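Long-range contacts in putative vitamin-B12 independent methionine synthase family protein (Listeria monocytogenes, PDB 1YPX), which probably binds zinc and, like its family, may transfer a methyl group from a methyltetrahydrofolate to homocysteine without vitamin B12: residues I137-M142 against L186-W191; A311-I316 against N362-E367; Y8-G13 against L58-D63. All blocks are in the same frame, centred on the assembly; numbering follows the deposited sequence.

Interaction 1: residues I137-M142 against L186-W191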
loop_
_atom_site.group_PDB
_atom_site.type_symbol
_atom_site.label_atom_id
_atom_site.label_comp_id
_atom_site.label_asym_id
_atom_site.label_seq_id
_atom_site.Cartn_x
_atom_site.Cartn_y
_atom_site.Cartn_z
ATOM N N ILE A 137 3.927 3.199 -1.148
ATOM C CA ILE A 137 5.096 2.995 -1.987
ATOM C C ILE A 137 5.212 1.490 -2.097
ATOM O O ILE A 137 4.610 0.764 -1.305
ATOM C CB ILE A 137 6.421 3.560 -1.362
ATOM C CG1 ILE A 137 6.778 2.786 -0.089
ATOM C CG2 ILE A 137 6.264 5.046 -1.032
ATOM C CD1 ILE A 137 8.045 3.280 0.570
ATOM N N PRO A 138 5.939 0.994 -3.110
ATOM C CA PRO A 138 6.072 -0.459 -3.220
ATOM C C PRO A 138 6.961 -0.957 -2.110
ATOM O O PRO A 138 7.759 -0.204 -1.540
ATOM C CB PRO A 138 6.722 -0.660 -4.589
ATOM C CG PRO A 138 7.440 0.636 -4.828
ATOM C CD PRO A 138 6.437 1.650 -4.329
ATOM N N SER A 139 6.804 -2.234 -1.812
ATOM C CA SER A 139 7.576 -2.918 -0.798
ATOM C C SER A 139 9.012 -3.071 -1.286
ATOM O O SER A 139 9.255 -3.242 -2.473
ATOM C CB SER A 139 6.961 -4.298 -0.566
ATOM O OG SER A 139 7.715 -5.054 0.358
ATOM N N PRO A 140 9.990 -3.011 -0.381
ATOM C CA PRO A 140 11.356 -3.165 -0.886
ATOM C C PRO A 140 11.570 -4.498 -1.622
ATOM O O PRO A 140 12.377 -4.575 -2.541
ATOM C CB PRO A 140 12.208 -3.031 0.380
ATOM C CG PRO A 140 11.324 -3.563 1.443
ATOM C CD PRO A 140 9.969 -2.973 1.090
ATOM N N ALA A 141 10.826 -5.529 -1.232
ATOM C CA ALA A 141 10.948 -6.839 -1.857
ATOM C C ALA A 141 10.426 -6.808 -3.284
ATOM O O ALA A 141 10.587 -7.770 -4.035
ATOM C CB ALA A 141 10.185 -7.887 -1.048
HETATM N N MSE A 142 9.787 -5.705 -3.650
HETATM C CA MSE A 142 9.251 -5.556 -4.996
HETATM C C MSE A 142 10.375 -5.263 -5.991
HETATM O O MSE A 142 10.255 -5.563 -7.182
HETATM C CB MSE A 142 8.199 -4.442 -5.021
HETATM C CG MSE A 142 6.835 -4.885 -4.514
HETATM SE SE MSE A 142 5.745 -5.759 -5.891
HETATM C CE MSE A 142 6.624 -7.474 -6.016
ATOM N N LEU A 186 3.127 -0.233 2.409
ATOM C CA LEU A 186 3.970 -0.976 1.477
ATOM C C LEU A 186 3.099 -1.893 0.622
ATOM O O LEU A 186 2.446 -2.798 1.139
ATOM C CB LEU A 186 4.995 -1.805 2.256
ATOM C CG LEU A 186 6.379 -1.202 2.600
ATOM C CD1 LEU A 186 6.328 0.322 2.692
ATOM C CD2 LEU A 186 6.875 -1.795 3.911
ATOM N N ASP A 187 3.078 -1.646 -0.683
ATOM C CA ASP A 187 2.299 -2.474 -1.586
ATOM C C ASP A 187 3.191 -3.607 -2.063
ATOM O O ASP A 187 4.158 -3.398 -2.784
ATOM C CB ASP A 187 1.763 -1.636 -2.750
ATOM C CG ASP A 187 0.526 -0.839 -2.360
ATOM O OD1 ASP A 187 0.356 -0.544 -1.151
ATOM O OD2 ASP A 187 -0.286 -0.495 -3.251
ATOM N N ASP A 188 2.878 -4.814 -1.621
ATOM C CA ASP A 188 3.691 -5.937 -1.995
ATOM C C ASP A 188 2.889 -7.016 -2.674
ATOM O O ASP A 188 2.142 -7.740 -2.024
ATOM C CB ASP A 188 4.380 -6.498 -0.764
ATOM C CG ASP A 188 5.598 -7.282 -1.118
ATOM O OD1 ASP A 188 6.493 -7.437 -0.265
ATOM O OD2 ASP A 188 5.659 -7.741 -2.269
ATOM N N THR A 189 3.050 -7.130 -3.985
ATOM C CA THR A 189 2.318 -8.134 -4.734
ATOM C C THR A 189 3.167 -9.366 -5.029
ATOM O O THR A 189 2.743 -10.241 -5.787
ATOM C CB THR A 189 1.810 -7.566 -6.065
ATOM O OG1 THR A 189 0.949 -8.524 -6.690
ATOM C CG2 THR A 189 2.971 -7.266 -6.998
ATOM N N SER A 190 4.352 -9.434 -4.419
ATOM C CA SER A 190 5.275 -10.547 -4.638
ATOM C C SER A 190 4.904 -11.832 -3.902
ATOM O O SER A 190 5.141 -12.927 -4.406
ATOM C CB SER A 190 6.717 -10.140 -4.270
ATOM O OG SER A 190 6.915 -10.024 -2.871
ATOM N N TRP A 191 4.318 -11.704 -2.718
ATOM C CA TRP A 191 3.940 -12.876 -1.943
ATOM C C TRP A 191 2.852 -13.696 -2.627
ATOM O O TRP A 191 2.813 -14.912 -2.481
ATOM C CB TRP A 191 3.468 -12.461 -0.548
ATOM C CG TRP A 191 4.450 -11.593 0.184
ATOM C CD1 TRP A 191 4.630 -10.257 0.028
ATOM C CD2 TRP A 191 5.394 -12.014 1.180
ATOM N NE1 TRP A 191 5.625 -9.811 0.866
ATOM C CE2 TRP A 191 6.110 -10.868 1.585
ATOM C CE3 TRP A 191 5.700 -13.247 1.769
ATOM C CZ2 TRP A 191 7.117 -10.916 2.555
ATOM C CZ3 TRP A 191 6.697 -13.295 2.728
ATOM C CH2 TRP A 191 7.394 -12.134 3.114
#
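Met142, a selenomethionine of helix 141-146, reaches across to Asp187 and Thr189. Its CG lies 3.5 Å from Asp187 O, and the chain, bent at chi2 and chi3, carries SE across Thr189 at about a right angle, next to the methyl CG2. At the other end of the contact Leu186 lies alongside Ile137, pointing the same way, with Leu186 CD1 3.7 Å from Ile137 CG1, while Leu186 CG rests 4.0 Å from Ser139 CA. Ile137 and Pro138 pair with Leu186 and Asp187 as neighbouring parallel strands of a TIM-barrel-like fold, joined by Asp187 N to Ile137 O at 2.9 Å and Ser139 N to Asp187 O at 3.0 Å. Ile137 also packs on Tyr169 and Phe176 of helix 158-178. From the other sheet face Asp187 touches His237, which with Cys239 and Cys334 may form a vacant metal site, consistent with the zinc binding assigned to the family. Next along the two segments, Ser139 OG extends anti to N (chi1 176°) and donates to Asp188 OD1 over 2.7 Å, from above the carboxylate plane. The other oxygen, Asp188 OD2, takes Ser190 OG and Ser190 N from one face of that plane, the latter closing an Asx turn.

Interaction 2: residues A311-I316 against N362-E367; sequences AIKARI and NDIWGE
Ile316 and Ile364 reach toward each other tip to tip, their terminal methyls Ile316 CD1 and Ile364 CD1 3.4 Å apart, between two helices. Each has CG1 beside its own backbone N, chi1 being -62° in Ile316 and -72° in Ile364, and this extends the CD1 ends toward one another and turns CG2 of both toward the tryptophan that follows Ile364. Ile316 CG2 approaches the benzene half of that ring obliquely, 4.1 Å from Trp365 CZ2. Lys313 adds the aliphatic part of its chain, Lys313 CG lying 4.3 Å from Ile364 CD1 on the solvent side. No hydrogen bond crosses the contact, and the closest backbone approach, Lys313 CA to Ile364 CA, is 7.9 Å, so the contact is made by side chains alone.

The helices are 310-322, which connects parallel strands 293-299 and 328-332 in a beta-alpha-beta crossover, and 347-364, which follows strand 328-332; both belong to the helical layer of a TIM-barrel-like fold. Behind Ile316 stand Leu298 of strand 293-299 and Leu325.

Trp365, the first residue to leave helical geometry after helix 347-364, folds back beneath its predecessor: Ile364 CG2 sits 3.7 Å above the plane of the Trp365 ring, over its centre. The indole is fixed further out by a hydrogen bond from NE1 to Leu325 O, by stacking against Tyr8 and by packing on Leu328 and Leu330. Also on the solvent side, Lys313 NZ stays 4.9 Å from Asp363 OD1, too far for a salt bridge, although the opposite charges may still attract weakly; the lysine forms its salt bridge with Glu309, a few residues earlier in the chain.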
loop_
_atom_site.group_PDB
_atom_site.type_symbol
_atom_site.label_atom_id
_atom_site.label_comp_id
_atom_site.label_asym_id
_atom_site.label_seq_id
_atom_site.Cartn_x
_atom_site.Cartn_y
_atom_site.Cartn_z
ATOM N N ALA A 311 -23.570 -11.027 4.230
ATOM C CA ALA A 311 -22.422 -11.854 3.903
ATOM C C ALA A 311 -21.165 -11.276 4.551
ATOM O O ALA A 311 -20.438 -11.981 5.255
ATOM C CB ALA A 311 -22.252 -11.933 2.392
ATOM N N ILE A 312 -20.917 -9.988 4.315
ATOM C CA ILE A 312 -19.753 -9.288 4.873
ATOM C C ILE A 312 -19.742 -9.359 6.404
ATOM O O ILE A 312 -18.712 -9.652 7.012
ATOM C CB ILE A 312 -19.745 -7.796 4.442
ATOM C CG1 ILE A 312 -19.613 -7.687 2.919
ATOM C CG2 ILE A 312 -18.616 -7.065 5.129
ATOM C CD1 ILE A 312 -20.022 -6.323 2.354
ATOM N N LYS A 313 -20.895 -9.092 7.019
ATOM C CA LYS A 313 -21.016 -9.131 8.474
ATOM C C LYS A 313 -20.718 -10.537 8.991
ATOM O O LYS A 313 -20.088 -10.707 10.034
ATOM C CB LYS A 313 -22.429 -8.712 8.912
ATOM C CG LYS A 313 -22.819 -7.257 8.613
ATOM C CD LYS A 313 -24.291 -7.011 8.941
ATOM C CE LYS A 313 -24.666 -5.536 8.925
ATOM N NZ LYS A 313 -26.038 -5.305 9.500
ATOM N N ALA A 314 -21.179 -11.549 8.267
ATOM C CA ALA A 314 -20.930 -12.922 8.681
ATOM C C ALA A 314 -19.432 -13.181 8.559
ATOM O O ALA A 314 -18.789 -13.649 9.505
ATOM C CB ALA A 314 -21.711 -13.898 7.797
ATOM N N ARG A 315 -18.896 -12.856 7.383
ATOM C CA ARG A 315 -17.483 -13.022 7.062
ATOM C C ARG A 315 -16.580 -12.369 8.113
ATOM O O ARG A 315 -15.597 -12.971 8.565
ATOM C CB ARG A 315 -17.205 -12.432 5.675
ATOM C CG ARG A 315 -16.394 -13.332 4.754
ATOM C CD ARG A 315 -17.137 -13.595 3.441
ATOM N NE ARG A 315 -17.537 -14.997 3.298
ATOM C CZ ARG A 315 -16.690 -16.016 3.146
ATOM N NH1 ARG A 315 -15.378 -15.800 3.114
ATOM N NH2 ARG A 315 -17.155 -17.257 3.029
ATOM N N ILE A 316 -16.904 -11.137 8.497
ATOM C CA ILE A 316 -16.122 -10.449 9.523
ATOM C C ILE A 316 -16.322 -11.243 10.813
ATOM O O ILE A 316 -15.357 -11.637 11.464
ATOM C CB ILE A 316 -16.607 -8.992 9.721
ATOM C CG1 ILE A 316 -16.419 -8.209 8.422
ATOM C CG2 ILE A 316 -15.823 -8.323 10.841
ATOM C CD1 ILE A 316 -17.268 -6.967 8.341
ATOM N N ASN A 362 -19.062 1.496 10.703
ATOM C CA ASN A 362 -19.635 2.268 11.774
ATOM C C ASN A 362 -20.577 1.416 12.603
ATOM O O ASN A 362 -20.413 1.305 13.821
ATOM C CB ASN A 362 -20.364 3.495 11.233
ATOM C CG ASN A 362 -20.838 4.411 12.346
ATOM O OD1 ASN A 362 -20.062 4.763 13.244
ATOM N ND2 ASN A 362 -22.110 4.800 12.302
ATOM N N ASP A 363 -21.560 0.795 11.953
ATOM C CA ASP A 363 -22.486 -0.033 12.711
ATOM C C ASP A 363 -21.862 -1.351 13.191
ATOM O O ASP A 363 -22.478 -2.082 13.969
ATOM C CB ASP A 363 -23.783 -0.290 11.920
ATOM C CG ASP A 363 -23.545 -0.977 10.596
ATOM O OD1 ASP A 363 -22.696 -1.893 10.555
ATOM O OD2 ASP A 363 -24.226 -0.611 9.607
ATOM N N ILE A 364 -20.641 -1.653 12.748
ATOM C CA ILE A 364 -19.972 -2.874 13.203
ATOM C C ILE A 364 -19.012 -2.535 14.319
ATOM O O ILE A 364 -19.010 -3.176 15.365
ATOM C CB ILE A 364 -19.163 -3.575 12.093
ATOM C CG1 ILE A 364 -20.112 -4.230 11.095
ATOM C CG2 ILE A 364 -18.249 -4.647 12.703
ATOM C CD1 ILE A 364 -19.400 -4.955 10.000
ATOM N N TRP A 365 -18.185 -1.523 14.090
ATOM C CA TRP A 365 -17.221 -1.113 15.096
ATOM C C TRP A 365 -17.738 0.075 15.903
ATOM O O TRP A 365 -18.547 0.870 15.421
ATOM C CB TRP A 365 -15.880 -0.816 14.414
ATOM C CG TRP A 365 -15.165 -2.109 14.009
ATOM C CD1 TRP A 365 -14.548 -3.002 14.847
ATOM C CD2 TRP A 365 -15.068 -2.675 12.686
ATOM N NE1 TRP A 365 -14.081 -4.083 14.132
ATOM C CE2 TRP A 365 -14.384 -3.910 12.810
ATOM C CE3 TRP A 365 -15.495 -2.258 11.418
ATOM C CZ2 TRP A 365 -14.116 -4.734 11.713
ATOM C CZ3 TRP A 365 -15.229 -3.079 10.323
ATOM C CH2 TRP A 365 -14.540 -4.309 10.482
ATOM N N GLY A 366 -17.285 0.176 17.145
ATOM C CA GLY A 366 -17.738 1.260 17.999
ATOM C C GLY A 366 -18.671 0.765 19.096
ATOM O O GLY A 366 -19.892 0.925 19.019
ATOM N N GLU A 367 -18.081 0.148 20.116
ATOM C CA GLU A 367 -18.828 -0.374 21.245
ATOM C C GLU A 367 -18.423 0.398 22.497
ATOM O O GLU A 367 -17.471 1.208 22.389
ATOM C CB GLU A 367 -18.541 -1.873 21.414
ATOM C CG GLU A 367 -18.875 -2.705 20.172
ATOM C CD GLU A 367 -20.308 -2.490 19.696
ATOM O OE1 GLU A 367 -21.249 -2.757 20.483
ATOM O OE2 GLU A 367 -20.490 -2.048 18.537
#

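Interaction 3: residues Y8-G13 against L58-D63; sequences YADHVG and LKSITD
Three hydrogen bonds, each using a side-chain donor, tie Asp10, His11 and Gly13 to Ser60 and Thr62. Ser60 OG donates a hydrogen bond to Asp10 OD1 at 2.8 Å, approaching from above the carboxylate plane. Asp10 OD1 also accepts His11 N on its anti lone pair, so two bonds grip one oxygen and hold the carboxylate in place; the other oxygen, OD2, is bonded to Phe7 N and the hydroxyl of Tyr183. His11 NE2 donates to Ser60 O at 3.1 Å; a chi1 of 64° sets His11 CG between the backbone N and the carbonyl carbon, which brings the ring edge to this acceptor. The acceptor lies in the ring plane, yet the ring nitrogen stands 47° out of the carbonyl plane of Ser60. Thr62 OG1 donates to Gly13 O over 2.6 Å, here in the carbonyl plane and on a lone pair, and also accepts from Gly64 N.

Van der Waals contacts fill in around these bonds. Leu58 CD2 comes obliquely to the imidazole, 3.8 Å from His11 CD2, and Thr62 CG2 lies 3.6 Å from Gly13 CA, close against the glycine backbone.

Residues 8-13 form no regular strand, but Tyr8 and Asp10 make backbone bonds to Leu330 of strand 328-332, while Lys59 and Ile61 bond to strand 132-138. Residues 8-13 thus link strand 60-61 to strand 328-332, the two outermost strands of the parallel sheet, consistent with closure of a TIM-barrel-like fold.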
loop_
_atom_site.group_PDB
_atom_site.type_symbol
_atom_site.label_atom_id
_atom_site.label_comp_id
_atom_site.label_asym_id
_atom_site.label_seq_id
_atom_site.Cartn_x
_atom_site.Cartn_y
_atom_site.Cartn_z
ATOM N N TYR A 8 -11.115 1.551 11.163
ATOM C CA TYR A 8 -12.161 0.572 10.888
ATOM C C TYR A 8 -12.632 0.671 9.445
ATOM O O TYR A 8 -12.924 -0.345 8.822
ATOM C CB TYR A 8 -13.333 0.774 11.841
ATOM C CG TYR A 8 -12.947 0.649 13.295
ATOM C CD1 TYR A 8 -12.382 -0.519 13.791
ATOM C CD2 TYR A 8 -13.162 1.696 14.177
ATOM C CE1 TYR A 8 -12.043 -0.635 15.135
ATOM C CE2 TYR A 8 -12.826 1.593 15.517
ATOM C CZ TYR A 8 -12.271 0.430 15.988
ATOM O OH TYR A 8 -11.960 0.333 17.319
ATOM N N ALA A 9 -12.731 1.894 8.930
ATOM C CA ALA A 9 -13.114 2.117 7.536
ATOM C C ALA A 9 -11.884 2.760 6.915
ATOM O O ALA A 9 -11.631 3.954 7.093
ATOM C CB ALA A 9 -14.304 3.049 7.434
ATOM N N ASP A 10 -11.107 1.954 6.207
ATOM C CA ASP A 10 -9.879 2.423 5.590
ATOM C C ASP A 10 -9.893 1.948 4.136
ATOM O O ASP A 10 -10.843 1.291 3.711
ATOM C CB ASP A 10 -8.697 1.821 6.346
ATOM C CG ASP A 10 -7.490 2.733 6.378
ATOM O OD1 ASP A 10 -7.183 3.345 5.327
ATOM O OD2 ASP A 10 -6.846 2.822 7.448
ATOM N N HIS A 11 -8.857 2.287 3.371
ATOM C CA HIS A 11 -8.784 1.859 1.977
ATOM C C HIS A 11 -7.345 1.742 1.506
ATOM O O HIS A 11 -6.467 2.446 2.003
ATOM C CB HIS A 11 -9.583 2.812 1.079
ATOM C CG HIS A 11 -9.050 4.211 1.029
ATOM N ND1 HIS A 11 -8.398 4.719 -0.076
ATOM C CD2 HIS A 11 -9.120 5.225 1.922
ATOM C CE1 HIS A 11 -8.095 5.986 0.140
ATOM N NE2 HIS A 11 -8.522 6.319 1.347
ATOM N N VAL A 12 -7.104 0.841 0.552
ATOM C CA VAL A 12 -5.759 0.598 0.031
ATOM C C VAL A 12 -5.037 1.875 -0.388
ATOM O O VAL A 12 -3.875 2.075 -0.026
ATOM C CB VAL A 12 -5.800 -0.407 -1.153
ATOM C CG1 VAL A 12 -4.418 -0.526 -1.812
ATOM C CG2 VAL A 12 -6.236 -1.768 -0.641
ATOM N N GLY A 13 -5.719 2.731 -1.150
ATOM C CA GLY A 13 -5.095 3.969 -1.576
ATOM C C GLY A 13 -5.328 4.476 -2.990
ATOM O O GLY A 13 -5.666 5.649 -3.165
ATOM N N LEU A 58 -14.219 8.893 4.917
ATOM C CA LEU A 58 -12.877 8.361 5.099
ATOM C C LEU A 58 -12.035 9.240 6.021
ATOM O O LEU A 58 -12.184 10.461 6.046
ATOM C CB LEU A 58 -12.213 8.210 3.732
ATOM C CG LEU A 58 -12.384 6.865 3.005
ATOM C CD1 LEU A 58 -13.665 6.129 3.413
ATOM C CD2 LEU A 58 -12.361 7.138 1.513
ATOM N N LYS A 59 -11.178 8.608 6.811
ATOM C CA LYS A 59 -10.321 9.358 7.715
ATOM C C LYS A 59 -8.933 9.438 7.082
ATOM O O LYS A 59 -8.256 10.471 7.154
ATOM C CB LYS A 59 -10.250 8.684 9.093
ATOM C CG LYS A 59 -9.559 9.540 10.153
ATOM C CD LYS A 59 -9.616 8.907 11.536
ATOM C CE LYS A 59 -9.200 9.902 12.635
ATOM N NZ LYS A 59 -10.225 10.974 12.877
ATOM N N SER A 60 -8.517 8.347 6.444
ATOM C CA SER A 60 -7.229 8.325 5.777
ATOM C C SER A 60 -7.475 8.809 4.351
ATOM O O SER A 60 -8.426 8.370 3.698
ATOM C CB SER A 60 -6.640 6.910 5.765
ATOM O OG SER A 60 -7.294 6.100 4.808
ATOM N N ILE A 61 -6.625 9.726 3.885
ATOM C CA ILE A 61 -6.742 10.302 2.546
ATOM C C ILE A 61 -5.439 10.127 1.741
ATOM O O ILE A 61 -4.337 10.302 2.274
ATOM C CB ILE A 61 -7.139 11.840 2.635
ATOM C CG1 ILE A 61 -8.631 12.018 2.983
ATOM C CG2 ILE A 61 -6.943 12.519 1.305
ATOM C CD1 ILE A 61 -9.060 11.625 4.410
ATOM N N THR A 62 -5.573 9.767 0.465
ATOM C CA THR A 62 -4.415 9.564 -0.420
ATOM C C THR A 62 -4.452 10.518 -1.608
ATOM O O THR A 62 -5.311 11.387 -1.689
ATOM C CB THR A 62 -4.372 8.117 -0.998
ATOM O OG1 THR A 62 -5.516 7.897 -1.835
ATOM C CG2 THR A 62 -4.356 7.082 0.123
ATOM N N ASP A 63 -3.517 10.362 -2.531
ATOM C CA ASP A 63 -3.542 11.219 -3.693
ATOM C C ASP A 63 -3.986 10.360 -4.878
ATOM O O ASP A 63 -3.806 10.720 -6.041
ATOM C CB ASP A 63 -2.171 11.904 -3.915
ATOM C CG ASP A 63 -1.102 10.973 -4.469
ATOM O OD1 ASP A 63 -1.363 9.761 -4.666
ATOM O OD2 ASP A 63 0.019 11.474 -4.710
#

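How the interactions relate
Interactions 1 and 3 are buried and involve neighbouring strands of the same parallel sheet, 132-138 and 60-61, with nearest atoms about 4 Å apart. Interaction 1 combines parallel backbone pairing with one side-chain hydrogen bond; in interaction 3, where one partner is irregular, all three cross-bonds come from side-chain donors. Interaction 2 lies on the periphery, its centre about 29 Å from that of interaction 1, and joins two outer helices by apolar side chains with charged groups toward solvent. It nevertheless touches interaction 3, since the rings of Trp365 and Tyr8 stack, so the C-terminal end of the chain packs on the N-terminal segment that spans the sheet's two edges.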